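Local coordinates for protein NEQ263 (Nanoarchaeum equitans Kin4-M, PDB 5BN3) that forms with NeqA the catalytic core of an unusual archaeal ATP synthase and probably binds ATP, at residues K155-V164 / R219-N230; R204-F215 / R265-I274. One frame throughout, in Å; residues are numbered along the deposited sequence.

Interactions 1 and 2 belong to the same nucleotide-binding domain and meet at strand 220-226. Interaction 1 lies at the heart of the chain, where this strand pairs with 156-162. Interaction 2 lies further out, where helix 196-215, which precedes that strand in the chain, meets a hairpin ending in strand 273-281, its other neighbour. The two join directly: Ser273 OG probably bonds to Asp220 OD1, and Ser273 O to Val221 N. Their chemistry follows their place in the fold. The buried pair of strands relies on regular main-chain bonds and aliphatic side chains, whereas the helix and hairpin combine apolar packing with a buried salt bridge and end at an exposed turn.

Interaction 1: K155-V164 / R219-N230; sequences KTIIFAAIGV and RDVLVLMLDMTN
Ile158 bonds through its N to Leu222 O and through its O to Leu224 N, joining strands 156-162 and 220-226, two parallel neighbours in the central sheet of a P-loop NTPase domain. The main-chain bonds run from Leu222 N to Thr156 O (3.0 Å) through to Ile162 N, which meets Leu226 O well off the C=O axis (141°).

Apolar packing occupies both faces. Ile158 CD1 meets Val221 CG1 at 4.1 Å, and the small Ala160 lets its CB approach Met225 CB to 3.8 Å; this face lies under helix 196-215. On the other, Phe159 holds CG anti to its backbone N (chi1 175°), which brings CD1 to 3.6 Å from Leu224 O; the ring crosses Leu224 at about a right angle and stacks on Phe172, while Leu222 and Leu224 pack on helix 140-151.

Polar contacts gather at the ends. The Lys155 chain runs past Asp220, its CE 3.8 Å from Asp220 CB, but NZ turns to Val151 O and the carboxylate to Lys126 and Ser273. Beyond a cis peptide, Asp227 is the N-cap of helix 228-241, its OD1 accepting from Thr229 N (2.8 Å). Asn230 ND2 then reaches Ile162 O (3.2 Å) in the carbonyl plane, while its OD1 accepts a hydrogen bond from Arg396 NE of the neighbouring alpha chain.

The hydrophobic run ending in Asp227 resembles a Walker B strand. Apolar side chains on both faces suit strands buried between helices, and the amide of Asn230 links their C-terminal end to the subunit interface.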
loop_
_atom_site.group_PDB
_atom_site.type_symbol
_atom_site.label_atom_id
_atom_site.label_comp_id
_atom_site.label_asym_id
_atom_site.label_seq_id
_atom_site.Cartn_x
_atom_site.Cartn_y
_atom_site.Cartn_z
ATOM N N LYS B 155 -37.613 2.618 29.524
ATOM C CA LYS B 155 -36.224 2.839 29.909
ATOM C C LYS B 155 -35.749 4.272 29.681
ATOM O O LYS B 155 -36.288 4.992 28.840
ATOM C CB LYS B 155 -35.312 1.871 29.143
ATOM C CG LYS B 155 -35.740 0.411 29.208
ATOM C CD LYS B 155 -34.828 -0.465 28.361
ATOM C CE LYS B 155 -35.260 -1.920 28.393
ATOM N NZ LYS B 155 -36.618 -2.114 27.823
ATOM N N THR B 156 -34.732 4.676 30.436
ATOM C CA THR B 156 -34.050 5.938 30.181
ATOM C C THR B 156 -33.187 5.785 28.930
ATOM O O THR B 156 -32.444 4.810 28.796
ATOM C CB THR B 156 -33.145 6.334 31.364
ATOM O OG1 THR B 156 -33.934 6.461 32.555
ATOM C CG2 THR B 156 -32.448 7.653 31.085
ATOM N N ILE B 157 -33.296 6.735 28.007
ATOM C CA ILE B 157 -32.443 6.740 26.824
ATOM C C ILE B 157 -31.326 7.760 27.001
ATOM O O ILE B 157 -31.582 8.918 27.321
ATOM C CB ILE B 157 -33.240 7.089 25.553
ATOM C CG1 ILE B 157 -34.311 6.028 25.292
ATOM C CG2 ILE B 157 -32.318 7.193 24.349
ATOM C CD1 ILE B 157 -35.198 6.337 24.106
ATOM N N ILE B 158 -30.086 7.329 26.803
ATOM C CA ILE B 158 -28.965 8.263 26.797
ATOM C C ILE B 158 -28.368 8.329 25.396
ATOM O O ILE B 158 -27.965 7.310 24.830
ATOM C CB ILE B 158 -27.892 7.882 27.833
ATOM C CG1 ILE B 158 -28.505 7.894 29.237
ATOM C CG2 ILE B 158 -26.714 8.842 27.765
ATOM C CD1 ILE B 158 -27.535 7.529 30.337
ATOM N N PHE B 159 -28.331 9.534 24.838
ATOM C CA PHE B 159 -27.843 9.751 23.483
ATOM C C PHE B 159 -26.541 10.538 23.507
ATOM O O PHE B 159 -26.500 11.670 23.990
ATOM C CB PHE B 159 -28.902 10.493 22.663
ATOM C CG PHE B 159 -28.449 10.880 21.283
ATOM C CD1 PHE B 159 -27.849 9.953 20.444
ATOM C CD2 PHE B 159 -28.653 12.168 20.812
ATOM C CE1 PHE B 159 -27.444 10.311 19.170
ATOM C CE2 PHE B 159 -28.253 12.532 19.541
ATOM C CZ PHE B 159 -27.646 11.599 18.717
ATOM N N ALA B 160 -25.475 9.927 22.998
ATOM C CA ALA B 160 -24.193 10.609 22.878
ATOM C C ALA B 160 -23.924 10.973 21.425
ATOM O O ALA B 160 -23.696 10.094 20.590
ATOM C CB ALA B 160 -23.076 9.743 23.416
ATOM N N ALA B 161 -23.952 12.268 21.129
ATOM C CA ALA B 161 -23.659 12.756 19.786
ATOM C C ALA B 161 -22.210 13.220 19.704
ATOM O O ALA B 161 -21.842 14.239 20.291
ATOM C CB ALA B 161 -24.599 13.884 19.418
ATOM N N ILE B 162 -21.393 12.474 18.968
ATOM C CA ILE B 162 -19.961 12.744 18.903
ATOM C C ILE B 162 -19.561 13.373 17.569
ATOM O O ILE B 162 -19.329 12.668 16.584
ATOM C CB ILE B 162 -19.143 11.450 19.120
ATOM C CG1 ILE B 162 -19.682 10.668 20.324
ATOM C CG2 ILE B 162 -17.666 11.769 19.302
ATOM C CD1 ILE B 162 -19.086 9.276 20.471
ATOM N N GLY B 163 -19.488 14.702 17.541
ATOM C CA GLY B 163 -19.008 15.426 16.375
ATOM C C GLY B 163 -19.852 15.344 15.115
ATOM O O GLY B 163 -19.349 15.598 14.022
ATOM N N VAL B 164 -21.130 14.999 15.257
ATOM C CA VAL B 164 -22.035 14.950 14.107
ATOM C C VAL B 164 -22.620 16.338 13.812
ATOM O O VAL B 164 -22.730 17.168 14.716
ATOM C CB VAL B 164 -23.170 13.918 14.317
ATOM C CG1 VAL B 164 -22.598 12.514 14.483
ATOM C CG2 VAL B 164 -24.021 14.288 15.518
ATOM N N ARG B 219 -31.796 0.521 37.175
ATOM C CA ARG B 219 -32.637 0.715 35.995
ATOM C C ARG B 219 -32.113 -0.039 34.779
ATOM O O ARG B 219 -30.947 -0.435 34.732
ATOM C CB ARG B 219 -32.718 2.202 35.632
ATOM C CG ARG B 219 -33.317 3.107 36.694
ATOM C CD ARG B 219 -33.173 4.567 36.276
ATOM N NE ARG B 219 -33.785 5.495 37.224
ATOM C CZ ARG B 219 -35.001 6.013 37.082
ATOM N NH1 ARG B 219 -35.740 5.694 36.030
ATOM N NH2 ARG B 219 -35.479 6.849 37.992
ATOM N N ASP B 220 -32.987 -0.230 33.797
ATOM C CA ASP B 220 -32.567 -0.682 32.480
ATOM C C ASP B 220 -32.358 0.557 31.621
ATOM O O ASP B 220 -33.241 1.409 31.525
ATOM C CB ASP B 220 -33.623 -1.601 31.860
ATOM C CG ASP B 220 -33.723 -2.937 32.572
ATOM O OD1 ASP B 220 -32.679 -3.447 33.032
ATOM O OD2 ASP B 220 -34.845 -3.479 32.673
ATOM N N VAL B 221 -31.181 0.667 31.013
ATOM C CA VAL B 221 -30.816 1.861 30.262
ATOM C C VAL B 221 -30.470 1.527 28.811
ATOM O O VAL B 221 -29.846 0.499 28.537
ATOM C CB VAL B 221 -29.623 2.584 30.934
ATOM C CG1 VAL B 221 -29.175 3.779 30.114
ATOM C CG2 VAL B 221 -30.000 3.028 32.335
ATOM N N LEU B 222 -30.898 2.381 27.885
ATOM C CA LEU B 222 -30.497 2.262 26.486
ATOM C C LEU B 222 -29.552 3.400 26.116
ATOM O O LEU B 222 -29.898 4.576 26.252
ATOM C CB LEU B 222 -31.718 2.289 25.564
ATOM C CG LEU B 222 -31.385 2.313 24.070
ATOM C CD1 LEU B 222 -30.697 1.023 23.678
ATOM C CD2 LEU B 222 -32.630 2.540 23.221
ATOM N N VAL B 223 -28.356 3.053 25.652
ATOM C CA VAL B 223 -27.397 4.064 25.226
ATOM C C VAL B 223 -27.170 4.006 23.718
ATOM O O VAL B 223 -26.801 2.963 23.174
ATOM C CB VAL B 223 -26.047 3.926 25.957
ATOM C CG1 VAL B 223 -25.108 5.049 25.543
ATOM C CG2 VAL B 223 -26.254 3.954 27.456
ATOM N N LEU B 224 -27.410 5.132 23.050
ATOM C CA LEU B 224 -27.128 5.269 21.626
ATOM C C LEU B 224 -25.959 6.235 21.446
ATOM O O LEU B 224 -25.948 7.314 22.043
ATOM C CB LEU B 224 -28.356 5.815 20.891
ATOM C CG LEU B 224 -29.698 5.110 21.105
ATOM C CD1 LEU B 224 -30.822 5.879 20.429
ATOM C CD2 LEU B 224 -29.642 3.694 20.575
ATOM N N MET B 225 -24.971 5.853 20.640
ATOM C CA MET B 225 -23.882 6.779 20.328
ATOM C C MET B 225 -23.463 6.764 18.858
ATOM O O MET B 225 -23.440 5.719 18.205
ATOM C CB MET B 225 -22.679 6.608 21.273
ATOM C CG MET B 225 -22.045 5.231 21.300
ATOM S SD MET B 225 -20.587 5.192 22.376
ATOM C CE MET B 225 -21.336 5.501 23.975
ATOM N N LEU B 226 -23.132 7.953 18.364
ATOM C CA LEU B 226 -22.883 8.210 16.952
ATOM C C LEU B 226 -22.064 9.492 16.911
ATOM O O LEU B 226 -22.411 10.446 17.609
ATOM C CB LEU B 226 -24.227 8.435 16.255
ATOM C CG LEU B 226 -24.308 8.978 14.827
ATOM C CD1 LEU B 226 -23.858 7.933 13.829
ATOM C CD2 LEU B 226 -25.726 9.434 14.515
ATOM N N ASP B 227 -20.994 9.552 16.115
ATOM C CA ASP B 227 -20.539 8.495 15.217
ATOM C C ASP B 227 -19.175 8.043 15.725
ATOM O O ASP B 227 -18.315 8.878 16.008
ATOM C CB ASP B 227 -20.404 9.090 13.805
ATOM C CG ASP B 227 -20.052 8.059 12.738
ATOM O OD1 ASP B 227 -19.239 7.145 12.993
ATOM O OD2 ASP B 227 -20.580 8.182 11.612
ATOM N N MET B 228 -18.965 6.732 15.842
ATOM C CA MET B 228 -17.706 6.225 16.389
ATOM C C MET B 228 -16.510 6.538 15.492
ATOM O O MET B 228 -15.370 6.561 15.956
ATOM C CB MET B 228 -17.780 4.719 16.674
ATOM C CG MET B 228 -18.829 4.309 17.705
ATOM S SD MET B 228 -18.939 5.392 19.152
ATOM C CE MET B 228 -17.310 5.191 19.874
ATOM N N THR B 229 -16.766 6.790 14.213
ATOM C CA THR B 229 -15.692 7.167 13.300
ATOM C C THR B 229 -15.179 8.568 13.633
ATOM O O THR B 229 -13.984 8.845 13.509
ATOM C CB THR B 229 -16.141 7.079 11.830
ATOM O OG1 THR B 229 -16.581 5.744 11.549
ATOM C CG2 THR B 229 -14.991 7.415 10.904
ATOM N N ASN B 230 -16.081 9.447 14.065
ATOM C CA ASN B 230 -15.685 10.772 14.530
ATOM C C ASN B 230 -14.935 10.691 15.854
ATOM O O ASN B 230 -14.037 11.489 16.113
ATOM C CB ASN B 230 -16.899 11.688 14.691
ATOM C CG ASN B 230 -17.558 12.023 13.374
ATOM O OD1 ASN B 230 -16.936 11.945 12.315
ATOM N ND2 ASN B 230 -18.829 12.406 13.432
HETATM O O HOH W 1 -35.250 3.620 33.459
#

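Interaction 2: R204-F215 / R265-I274; sequences RVALTLAEYLAF and RSGLTSKGSI
Glu211 and Arg265 join helix 196-215 to the beta-hairpin of strands 267-268 and 273-281, the latter an inner strand of the P-loop NTPase sheet. The grip is side-on: Arg265 NE bonds Glu211 OE2 and NH2 bonds OE1, both at 3.0 Å. The oxygens lie in the guanidinium plane, yet the nitrogens come from above the carboxylate, whose plane is turned 58° from that of the guanidinium. A bend at chi3 (78°) turns the NE and NH2 edge to Glu211, and NH2 also bonds to Thr208 OG1, itself anchored to Arg204 O. Leu207 CB lies over one guanidinium face, and NH1 goes on to Ile94 O.

Apolar packing is close in the middle. Ile274, its CD1 3.8 Å from Ala210 CB, fits against the alanine side of the helix, and Ala214 CB sits 3.7 Å from Ile274 CG1. Phe215 packs against Ile274 and Thr269, whose CG2 reaches CD1 at 3.5 Å, with Gly272 O at the ring edge. Gly272 suits its place, because a CB would run into Ala214 O. The loose, solvent side is the exposed turn of Ser270 and Lys271. At the buried end, Arg265 O has no polar partner and faces Leu207 CD2 at 3.5 Å.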
loop_
_atom_site.group_PDB
_atom_site.type_symbol
_atom_site.label_atom_id
_atom_site.label_comp_id
_atom_site.label_asym_id
_atom_site.label_seq_id
_atom_site.Cartn_x
_atom_site.Cartn_y
_atom_site.Cartn_z
ATOM N N ARG B 204 -17.844 9.117 27.423
ATOM C CA ARG B 204 -17.436 8.793 28.788
ATOM C C ARG B 204 -18.377 9.369 29.846
ATOM O O ARG B 204 -18.709 8.691 30.820
ATOM C CB ARG B 204 -15.991 9.246 29.039
ATOM C CG ARG B 204 -14.943 8.351 28.383
ATOM C CD ARG B 204 -13.533 8.888 28.571
ATOM N NE ARG B 204 -12.520 7.894 28.215
ATOM C CZ ARG B 204 -12.027 7.729 26.991
ATOM N NH1 ARG B 204 -12.448 8.495 25.995
ATOM N NH2 ARG B 204 -11.113 6.796 26.764
ATOM N N VAL B 205 -18.811 10.613 29.660
ATOM C CA VAL B 205 -19.757 11.207 30.602
ATOM C C VAL B 205 -21.132 10.553 30.460
ATOM O O VAL B 205 -21.841 10.366 31.446
ATOM C CB VAL B 205 -19.856 12.760 30.468
ATOM C CG1 VAL B 205 -18.475 13.389 30.498
ATOM C CG2 VAL B 205 -20.571 13.160 29.193
ATOM N N ALA B 206 -21.491 10.187 29.233
ATOM C CA ALA B 206 -22.768 9.531 28.968
ATOM C C ALA B 206 -22.831 8.149 29.610
ATOM O O ALA B 206 -23.861 7.754 30.165
ATOM C CB ALA B 206 -23.004 9.427 27.471
ATOM N N LEU B 207 -21.733 7.406 29.515
ATOM C CA LEU B 207 -21.658 6.074 30.109
ATOM C C LEU B 207 -21.463 6.108 31.626
ATOM O O LEU B 207 -21.879 5.186 32.328
ATOM C CB LEU B 207 -20.556 5.250 29.439
ATOM C CG LEU B 207 -20.905 4.757 28.034
ATOM C CD1 LEU B 207 -19.684 4.188 27.344
ATOM C CD2 LEU B 207 -21.993 3.711 28.118
ATOM N N THR B 208 -20.826 7.162 32.130
ATOM C CA THR B 208 -20.720 7.352 33.574
ATOM C C THR B 208 -22.116 7.537 34.164
ATOM O O THR B 208 -22.439 6.965 35.205
ATOM C CB THR B 208 -19.835 8.562 33.927
ATOM O OG1 THR B 208 -18.493 8.314 33.490
ATOM C CG2 THR B 208 -19.832 8.804 35.427
ATOM N N LEU B 209 -22.946 8.324 33.486
ATOM C CA LEU B 209 -24.337 8.491 33.898
ATOM C C LEU B 209 -25.097 7.178 33.757
ATOM O O LEU B 209 -25.893 6.819 34.622
ATOM C CB LEU B 209 -25.024 9.578 33.066
ATOM C CG LEU B 209 -26.525 9.728 33.337
ATOM C CD1 LEU B 209 -26.761 10.199 34.762
ATOM C CD2 LEU B 209 -27.192 10.670 32.347
ATOM N N ALA B 210 -24.840 6.461 32.668
ATOM C CA ALA B 210 -25.527 5.201 32.404
ATOM C C ALA B 210 -25.243 4.157 33.480
ATOM O O ALA B 210 -26.148 3.445 33.915
ATOM C CB ALA B 210 -25.140 4.671 31.039
ATOM N N GLU B 211 -23.984 4.064 33.896
ATOM C CA GLU B 211 -23.585 3.117 34.935
ATOM C C GLU B 211 -24.201 3.480 36.281
ATOM O O GLU B 211 -24.537 2.600 37.073
ATOM C CB GLU B 211 -22.061 3.066 35.062
ATOM C CG GLU B 211 -21.355 2.353 33.921
ATOM C CD GLU B 211 -19.848 2.470 34.018
ATOM O OE1 GLU B 211 -19.364 3.400 34.701
ATOM O OE2 GLU B 211 -19.144 1.633 33.414
ATOM N N TYR B 212 -24.332 4.777 36.542
ATOM C CA TYR B 212 -24.970 5.247 37.765
ATOM C C TYR B 212 -26.444 4.865 37.771
ATOM O O TYR B 212 -26.945 4.299 38.739
ATOM C CB TYR B 212 -24.816 6.766 37.904
ATOM C CG TYR B 212 -25.613 7.355 39.046
ATOM C CD1 TYR B 212 -25.161 7.257 40.355
ATOM C CD2 TYR B 212 -26.815 8.009 38.816
ATOM C CE1 TYR B 212 -25.886 7.791 41.402
ATOM C CE2 TYR B 212 -27.549 8.545 39.858
ATOM C CZ TYR B 212 -27.077 8.434 41.147
ATOM O OH TYR B 212 -27.802 8.967 42.186
ATOM N N LEU B 213 -27.136 5.178 36.681
ATOM C CA LEU B 213 -28.563 4.892 36.569
ATOM C C LEU B 213 -28.868 3.393 36.606
ATOM O O LEU B 213 -29.810 2.957 37.270
ATOM C CB LEU B 213 -29.131 5.517 35.289
ATOM C CG LEU B 213 -29.173 7.046 35.223
ATOM C CD1 LEU B 213 -29.756 7.527 33.901
ATOM C CD2 LEU B 213 -29.981 7.590 36.381
ATOM N N ALA B 214 -28.061 2.605 35.901
ATOM C CA ALA B 214 -28.322 1.174 35.769
ATOM C C ALA B 214 -27.906 0.364 36.992
ATOM O O ALA B 214 -28.625 -0.541 37.421
ATOM C CB ALA B 214 -27.639 0.627 34.526
ATOM N N PHE B 215 -26.742 0.682 37.547
ATOM C CA PHE B 215 -26.139 -0.168 38.572
ATOM C C PHE B 215 -26.213 0.404 39.988
ATOM O O PHE B 215 -25.902 -0.294 40.952
ATOM C CB PHE B 215 -24.696 -0.511 38.185
ATOM C CG PHE B 215 -24.579 -1.158 36.832
ATOM C CD1 PHE B 215 -25.519 -2.090 36.416
ATOM C CD2 PHE B 215 -23.550 -0.817 35.968
ATOM C CE1 PHE B 215 -25.427 -2.683 35.168
ATOM C CE2 PHE B 215 -23.452 -1.406 34.717
ATOM C CZ PHE B 215 -24.392 -2.340 34.317
ATOM N N ARG B 265 -18.331 -0.899 28.777
ATOM C CA ARG B 265 -19.100 -0.280 29.854
ATOM C C ARG B 265 -20.582 -0.435 29.537
ATOM O O ARG B 265 -21.318 0.543 29.387
ATOM C CB ARG B 265 -18.718 1.192 30.029
ATOM C CG ARG B 265 -17.286 1.390 30.522
ATOM C CD ARG B 265 -16.903 2.859 30.579
ATOM N NE ARG B 265 -17.457 3.543 31.747
ATOM C CZ ARG B 265 -17.293 4.838 32.003
ATOM N NH1 ARG B 265 -16.594 5.596 31.171
ATOM N NH2 ARG B 265 -17.831 5.374 33.088
ATOM N N SER B 266 -20.997 -1.691 29.431
ATOM C CA SER B 266 -22.359 -2.059 29.090
ATOM C C SER B 266 -22.590 -3.427 29.695
ATOM O O SER B 266 -21.663 -4.032 30.236
ATOM C CB SER B 266 -22.509 -2.150 27.575
ATOM O OG SER B 266 -21.605 -3.107 27.045
ATOM N N GLY B 267 -23.815 -3.928 29.601
ATOM C CA GLY B 267 -24.067 -5.283 30.038
ATOM C C GLY B 267 -25.207 -5.453 31.016
ATOM O O GLY B 267 -25.997 -4.535 31.257
ATOM N N LEU B 268 -25.277 -6.649 31.585
ATOM C CA LEU B 268 -26.371 -7.019 32.463
ATOM C C LEU B 268 -25.840 -7.470 33.816
ATOM O O LEU B 268 -24.830 -8.173 33.899
ATOM C CB LEU B 268 -27.194 -8.138 31.819
ATOM C CG LEU B 268 -28.356 -8.737 32.608
ATOM C CD1 LEU B 268 -29.453 -7.713 32.777
ATOM C CD2 LEU B 268 -28.888 -9.972 31.898
ATOM N N THR B 269 -26.524 -7.045 34.872
ATOM C CA THR B 269 -26.208 -7.476 36.226
ATOM C C THR B 269 -27.534 -7.815 36.902
ATOM O O THR B 269 -28.590 -7.670 36.288
ATOM C CB THR B 269 -25.440 -6.379 36.999
ATOM O OG1 THR B 269 -24.729 -6.959 38.099
ATOM C CG2 THR B 269 -26.390 -5.310 37.513
ATOM N N SER B 270 -27.494 -8.274 38.149
ATOM C CA SER B 270 -28.728 -8.609 38.853
ATOM C C SER B 270 -29.588 -7.375 39.130
ATOM O O SER B 270 -30.809 -7.476 39.264
ATOM C CB SER B 270 -28.423 -9.349 40.158
ATOM O OG SER B 270 -27.593 -8.573 41.001
ATOM N N LYS B 271 -28.947 -6.212 39.199
ATOM C CA LYS B 271 -29.622 -4.967 39.574
ATOM C C LYS B 271 -30.192 -4.172 38.396
ATOM O O LYS B 271 -31.219 -3.507 38.534
ATOM C CB LYS B 271 -28.672 -4.070 40.373
ATOM C CG LYS B 271 -28.107 -4.712 41.628
ATOM C CD LYS B 271 -29.211 -5.244 42.526
ATOM C CE LYS B 271 -28.636 -5.797 43.821
ATOM N NZ LYS B 271 -29.598 -6.691 44.523
ATOM N N GLY B 272 -29.521 -4.223 37.248
ATOM C CA GLY B 272 -29.943 -3.436 36.100
ATOM C C GLY B 272 -29.164 -3.761 34.839
ATOM O O GLY B 272 -28.412 -4.734 34.804
ATOM N N SER B 273 -29.335 -2.944 33.802
ATOM C CA SER B 273 -28.708 -3.230 32.517
ATOM C C SER B 273 -28.390 -1.980 31.704
ATOM O O SER B 273 -29.107 -0.979 31.769
ATOM C CB SER B 273 -29.598 -4.164 31.690
ATOM O OG SER B 273 -30.788 -3.509 31.287
ATOM N N ILE B 274 -27.301 -2.050 30.945
ATOM C CA ILE B 274 -27.003 -1.049 29.928
ATOM C C ILE B 274 -26.984 -1.720 28.562
ATOM O O ILE B 274 -26.099 -2.530 28.271
ATOM C CB ILE B 274 -25.638 -0.371 30.162
ATOM C CG1 ILE B 274 -25.642 0.413 31.478
ATOM C CG2 ILE B 274 -25.300 0.560 29.007
ATOM C CD1 ILE B 274 -24.310 1.063 31.805
#